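Local coordinates for protein dermonecrotic toxin (Pasteurella multocida, PDB 2EBF) that is a mitogenic, dermonecrotic toxin that induces bone resorption and is associated with severe progressive atrophic rhinitis in pigs, represented here by its C-terminal region, at residues Y277-G282 with L287-F292; A236-L241 with C254-N259. All blocks are in the same frame, centred on the assembly; numbering follows the deposited sequence.

Both contacts lie in the C2 region of this toxin, interaction 2 first along the chain. After helix 234-248 the chain turns back, so that 254-259, at an outer strand of a three-stranded antiparallel sheet, meets residues 236-241. The chain then passes through strand 260-263 and helix 267-273 before interaction 1 closes a much shorter loop, 277-282 against the early part of helix 288-300. The two loops neither nest nor cross, and their centres lie about 17 Å apart. They illustrate how contacts made in series can still be joined by one element, here helix 288-300: Y288 packs on L241, while F292 reaches both L238 and C254, tying the loop, both helices and the sheet together.

Interaction 1. Residues Y277-G282 with L287-F292; sequences YSNQVG and LYPFTF
N279 reaches from its loop to P289 and F290 of the neighbouring helix, and its side chain is a compact example of how an amide can serve packing and polar needs together. At its base, N279 CB lies 3.6 Å from F290 CB, approaching the aromatic residue obliquely. The next atom, N279 CG, is 4.2 Å from the same F290 CB; with chi1 at -58° it sits beside its own backbone N and anti to the carbonyl carbon, which turns the amide toward the helix. At the tip the branches part company. N279 OD1 rests against the proline ring, 3.4 Å from P289 CG, whereas ND2 hydrogen-bonds to the backbone O of S275, which should help fix the amide's rotation. The amide and the F290 ring are only 12° out of parallel, although they meet through their CB atoms. L287 spreads its two methyls along the loop, CD1 3.6 Å from N279 O and CD2 4.2 Å from V281 CG2, the latter a loose apolar contact. This is the loop between two helices of the C2 region, with the irregular chain after helix 267-273 packed against the beginning of helix 288-300.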
loop_
_atom_site.group_PDB
_atom_site.type_symbol
_atom_site.label_atom_id
_atom_site.label_comp_id
_atom_site.label_asym_id
_atom_site.label_seq_id
_atom_site.Cartn_x
_atom_site.Cartn_y
_atom_site.Cartn_z
ATOM N N TYR A 277 -27.645 -18.306 -12.340
ATOM C CA TYR A 277 -27.226 -19.565 -11.710
ATOM C C TYR A 277 -27.844 -19.777 -10.331
ATOM O O TYR A 277 -28.129 -20.911 -9.944
ATOM C CB TYR A 277 -25.704 -19.634 -11.575
ATOM C CG TYR A 277 -24.936 -19.607 -12.873
ATOM C CD1 TYR A 277 -23.876 -18.717 -13.050
ATOM C CD2 TYR A 277 -25.250 -20.475 -13.920
ATOM C CE1 TYR A 277 -23.148 -18.688 -14.236
ATOM C CE2 TYR A 277 -24.529 -20.453 -15.114
ATOM C CZ TYR A 277 -23.483 -19.556 -15.263
ATOM O OH TYR A 277 -22.761 -19.523 -16.435
ATOM N N SER A 278 -28.032 -18.687 -9.593
ATOM C CA SER A 278 -28.565 -18.747 -8.234
ATOM C C SER A 278 -29.989 -18.208 -8.153
ATOM O O SER A 278 -30.663 -18.368 -7.132
ATOM C CB SER A 278 -27.663 -17.963 -7.277
ATOM O OG SER A 278 -27.585 -16.603 -7.659
ATOM N N ASN A 279 -30.436 -17.567 -9.231
ATOM C CA ASN A 279 -31.708 -16.863 -9.232
ATOM C C ASN A 279 -32.565 -17.133 -10.468
ATOM O O ASN A 279 -32.454 -16.448 -11.483
ATOM C CB ASN A 279 -31.484 -15.359 -9.035
ATOM C CG ASN A 279 -30.755 -15.045 -7.743
ATOM O OD1 ASN A 279 -31.340 -15.047 -6.659
ATOM N ND2 ASN A 279 -29.466 -14.784 -7.854
ATOM N N GLN A 280 -33.422 -18.141 -10.365
ATOM C CA GLN A 280 -34.342 -18.468 -11.444
ATOM C C GLN A 280 -35.757 -18.645 -10.910
ATOM O O GLN A 280 -35.944 -18.946 -9.729
ATOM C CB GLN A 280 -33.873 -19.715 -12.212
ATOM C CG GLN A 280 -33.795 -21.004 -11.395
ATOM C CD GLN A 280 -32.434 -21.227 -10.755
ATOM O OE1 GLN A 280 -31.405 -20.823 -11.298
ATOM N NE2 GLN A 280 -32.423 -21.891 -9.602
ATOM N N VAL A 281 -36.746 -18.436 -11.776
ATOM C CA VAL A 281 -38.139 -18.715 -11.426
ATOM C C VAL A 281 -38.252 -20.159 -10.914
ATOM O O VAL A 281 -37.832 -21.101 -11.593
ATOM C CB VAL A 281 -39.112 -18.461 -12.619
ATOM C CG1 VAL A 281 -40.544 -18.798 -12.230
ATOM C CG2 VAL A 281 -39.021 -17.007 -13.094
ATOM N N GLY A 282 -38.783 -20.312 -9.702
ATOM C CA GLY A 282 -38.947 -21.625 -9.079
ATOM C C GLY A 282 -37.686 -22.164 -8.423
ATOM O O GLY A 282 -37.690 -23.269 -7.870
ATOM N N LEU A 287 -36.364 -15.211 -8.587
ATOM C CA LEU A 287 -35.829 -14.220 -9.512
ATOM C C LEU A 287 -35.528 -12.876 -8.846
ATOM O O LEU A 287 -34.723 -12.105 -9.357
ATOM C CB LEU A 287 -36.782 -14.033 -10.701
ATOM C CG LEU A 287 -36.213 -13.471 -12.015
ATOM C CD1 LEU A 287 -35.203 -14.429 -12.666
ATOM C CD2 LEU A 287 -37.339 -13.128 -12.990
ATOM N N TYR A 288 -36.150 -12.630 -7.694
ATOM C CA TYR A 288 -36.269 -11.282 -7.113
ATOM C C TYR A 288 -34.960 -10.525 -6.839
ATOM O O TYR A 288 -34.876 -9.329 -7.140
ATOM C CB TYR A 288 -37.155 -11.295 -5.858
ATOM C CG TYR A 288 -38.376 -12.188 -5.963
ATOM C CD1 TYR A 288 -39.139 -12.234 -7.131
ATOM C CD2 TYR A 288 -38.771 -12.980 -4.889
ATOM C CE1 TYR A 288 -40.257 -13.062 -7.229
ATOM C CE2 TYR A 288 -39.890 -13.807 -4.972
ATOM C CZ TYR A 288 -40.628 -13.844 -6.143
ATOM O OH TYR A 288 -41.735 -14.668 -6.229
ATOM N N PRO A 289 -33.940 -11.205 -6.270
ATOM C CA PRO A 289 -32.685 -10.484 -6.044
ATOM C C PRO A 289 -32.034 -10.111 -7.363
ATOM O O PRO A 289 -31.451 -9.033 -7.474
ATOM C CB PRO A 289 -31.817 -11.505 -5.295
ATOM C CG PRO A 289 -32.766 -12.541 -4.787
ATOM C CD PRO A 289 -33.846 -12.604 -5.809
ATOM N N PHE A 290 -32.149 -10.997 -8.350
ATOM C CA PHE A 290 -31.586 -10.776 -9.677
ATOM C C PHE A 290 -32.265 -9.596 -10.375
ATOM O O PHE A 290 -31.595 -8.763 -10.989
ATOM C CB PHE A 290 -31.655 -12.061 -10.518
ATOM C CG PHE A 290 -31.061 -11.932 -11.895
ATOM C CD1 PHE A 290 -31.879 -11.956 -13.023
ATOM C CD2 PHE A 290 -29.690 -11.786 -12.070
ATOM C CE1 PHE A 290 -31.335 -11.833 -14.307
ATOM C CE2 PHE A 290 -29.136 -11.660 -13.348
ATOM C CZ PHE A 290 -29.960 -11.685 -14.468
ATOM N N THR A 291 -33.591 -9.528 -10.258
ATOM C CA THR A 291 -34.368 -8.402 -10.777
ATOM C C THR A 291 -33.899 -7.100 -10.130
ATOM O O THR A 291 -33.614 -6.121 -10.825
ATOM C CB THR A 291 -35.884 -8.607 -10.535
ATOM O OG1 THR A 291 -36.294 -9.867 -11.089
ATOM C CG2 THR A 291 -36.704 -7.479 -11.175
ATOM N N PHE A 292 -33.810 -7.114 -8.800
ATOM C CA PHE A 292 -33.343 -5.974 -8.015
ATOM C C PHE A 292 -31.959 -5.492 -8.462
ATOM O O PHE A 292 -31.749 -4.296 -8.675
ATOM C CB PHE A 292 -33.342 -6.338 -6.526
ATOM C CG PHE A 292 -32.689 -5.312 -5.643
ATOM C CD1 PHE A 292 -33.418 -4.229 -5.154
ATOM C CD2 PHE A 292 -31.340 -5.431 -5.294
ATOM C CE1 PHE A 292 -32.816 -3.272 -4.335
ATOM C CE2 PHE A 292 -30.728 -4.483 -4.473
ATOM C CZ PHE A 292 -31.467 -3.401 -3.992
#

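Interaction 2. Residues A236-L241 with C254-N259; sequences ALLPGL and CRIIEN
L238 and I256 join a helix to a strand, a small example of side chains from two such elements meeting across the space between them, with the I256 CD1 methyl doing the touching. The apolar contacts carry it. I256 CD1 lies 3.7 Å from L238 CD2 and 3.8 Å from L238 CG, so it meets the leucine at its branch point as well as at one methyl. The two side chains approach at a slant. In I256, chi1 of -60° sets CG1 beside the backbone N, and the near-anti chi2 of 162° then extends CD1 toward the helix. The same methyl comes within 4.2 Å of P239 N, the looser part of the contact. Around this pair, M295 of helix 288-300 packs on L238, while L242 and L261 pack on I256.

Backbone bonding shapes the helical partner. P239 has no amide hydrogen to give, and the helix is kinked where the nitrogens of P239 and G240 lack bonds to the preceding turn; G240 N makes a weak bond to L237 O, and L241 N regains L237 O at 3.2 Å.

Polar interactions hold the strand from elsewhere. R255 forms a salt bridge with D200, and its backbone bonds to Y262 in the adjacent strand.

Between 236-241 and 254-259 themselves, then, the contact is small and apolar and sets no direction by itself; alignment probably comes from the sheet's own bonds and the surrounding side chains.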
loop_
_atom_site.group_PDB
_atom_site.type_symbol
_atom_site.label_atom_id
_atom_site.label_comp_id
_atom_site.label_asym_id
_atom_site.label_seq_id
_atom_site.Cartn_x
_atom_site.Cartn_y
_atom_site.Cartn_z
ATOM N N ALA A 236 -42.392 0.756 -8.109
ATOM C CA ALA A 236 -43.512 0.144 -7.391
ATOM C C ALA A 236 -43.234 -1.313 -6.996
ATOM O O ALA A 236 -43.725 -1.781 -5.965
ATOM C CB ALA A 236 -44.788 0.243 -8.211
ATOM N N LEU A 237 -42.457 -2.016 -7.823
ATOM C CA LEU A 237 -42.013 -3.388 -7.531
ATOM C C LEU A 237 -41.110 -3.447 -6.307
ATOM O O LEU A 237 -41.140 -4.413 -5.539
ATOM C CB LEU A 237 -41.214 -3.958 -8.704
ATOM C CG LEU A 237 -41.836 -4.344 -10.041
ATOM C CD1 LEU A 237 -40.742 -4.914 -10.906
ATOM C CD2 LEU A 237 -42.965 -5.364 -9.875
ATOM N N LEU A 238 -40.311 -2.394 -6.152
ATOM C CA LEU A 238 -39.190 -2.345 -5.220
ATOM C C LEU A 238 -39.492 -2.726 -3.757
ATOM O O LEU A 238 -38.762 -3.541 -3.190
ATOM C CB LEU A 238 -38.515 -0.968 -5.307
ATOM C CG LEU A 238 -37.010 -0.844 -5.066
ATOM C CD1 LEU A 238 -36.200 -1.627 -6.096
ATOM C CD2 LEU A 238 -36.618 0.623 -5.085
ATOM N N PRO A 239 -40.559 -2.158 -3.145
ATOM C CA PRO A 239 -40.841 -2.516 -1.747
ATOM C C PRO A 239 -41.151 -4.000 -1.562
ATOM O O PRO A 239 -40.818 -4.574 -0.520
ATOM C CB PRO A 239 -42.082 -1.678 -1.409
ATOM C CG PRO A 239 -42.085 -0.580 -2.399
ATOM C CD PRO A 239 -41.540 -1.180 -3.650
ATOM N N GLY A 240 -41.780 -4.603 -2.572
ATOM C CA GLY A 240 -42.121 -6.020 -2.557
ATOM C C GLY A 240 -40.895 -6.907 -2.607
ATOM O O GLY A 240 -40.772 -7.844 -1.817
ATOM N N LEU A 241 -39.983 -6.598 -3.529
ATOM C CA LEU A 241 -38.738 -7.354 -3.698
ATOM C C LEU A 241 -37.927 -7.423 -2.406
ATOM O O LEU A 241 -37.411 -8.479 -2.049
ATOM C CB LEU A 241 -37.890 -6.757 -4.820
ATOM C CG LEU A 241 -38.506 -6.713 -6.220
ATOM C CD1 LEU A 241 -37.857 -5.623 -7.039
ATOM C CD2 LEU A 241 -38.384 -8.046 -6.926
ATOM N N CYS A 254 -30.998 -4.053 2.785
ATOM C CA CYS A 254 -31.559 -3.052 1.891
ATOM C C CYS A 254 -32.840 -2.533 2.513
ATOM O O CYS A 254 -33.706 -3.319 2.909
ATOM C CB CYS A 254 -31.861 -3.651 0.519
ATOM S SG CYS A 254 -30.440 -4.306 -0.347
ATOM N N ARG A 255 -32.950 -1.212 2.616
ATOM C CA ARG A 255 -34.149 -0.595 3.160
ATOM C C ARG A 255 -34.503 0.685 2.415
ATOM O O ARG A 255 -33.617 1.455 2.031
ATOM C CB ARG A 255 -33.989 -0.302 4.653
ATOM C CG ARG A 255 -35.313 -0.301 5.414
ATOM C CD ARG A 255 -35.195 0.324 6.795
ATOM N NE ARG A 255 -34.228 -0.365 7.649
ATOM C CZ ARG A 255 -33.972 -0.039 8.914
ATOM N NH1 ARG A 255 -34.619 0.969 9.493
ATOM N NH2 ARG A 255 -33.067 -0.724 9.605
ATOM N N ILE A 256 -35.803 0.891 2.204
ATOM C CA ILE A 256 -36.310 2.145 1.651
ATOM C C ILE A 256 -36.917 2.984 2.768
ATOM O O ILE A 256 -37.746 2.499 3.542
ATOM C CB ILE A 256 -37.350 1.923 0.522
ATOM C CG1 ILE A 256 -36.725 1.141 -0.636
ATOM C CG2 ILE A 256 -37.900 3.267 0.017
ATOM C CD1 ILE A 256 -37.734 0.512 -1.577
ATOM N N ILE A 257 -36.479 4.236 2.858
ATOM C CA ILE A 257 -37.070 5.204 3.768
ATOM C C ILE A 257 -37.331 6.483 2.990
ATOM O O ILE A 257 -36.404 7.074 2.433
ATOM C CB ILE A 257 -36.167 5.496 4.999
ATOM C CG1 ILE A 257 -36.075 4.263 5.903
ATOM C CG2 ILE A 257 -36.693 6.704 5.785
ATOM C CD1 ILE A 257 -35.218 4.443 7.147
ATOM N N GLU A 258 -38.603 6.884 2.940
ATOM C CA GLU A 258 -39.023 8.135 2.310
ATOM C C GLU A 258 -38.381 8.357 0.938
ATOM O O GLU A 258 -37.643 9.325 0.743
ATOM C CB GLU A 258 -38.736 9.330 3.230
ATOM C CG GLU A 258 -39.674 9.458 4.425
ATOM C CD GLU A 258 -39.487 10.769 5.175
ATOM O OE1 GLU A 258 -40.452 11.566 5.237
ATOM O OE2 GLU A 258 -38.372 11.007 5.692
ATOM N N ASN A 259 -38.649 7.447 0.002
ATOM C CA ASN A 259 -38.214 7.598 -1.397
ATOM C C ASN A 259 -36.712 7.377 -1.659
ATOM O O ASN A 259 -36.242 7.547 -2.787
ATOM C CB ASN A 259 -38.684 8.948 -1.969
ATOM C CG ASN A 259 -38.641 8.996 -3.488
ATOM O OD1 ASN A 259 -37.924 9.813 -4.069
ATOM N ND2 ASN A 259 -39.403 8.120 -4.136
#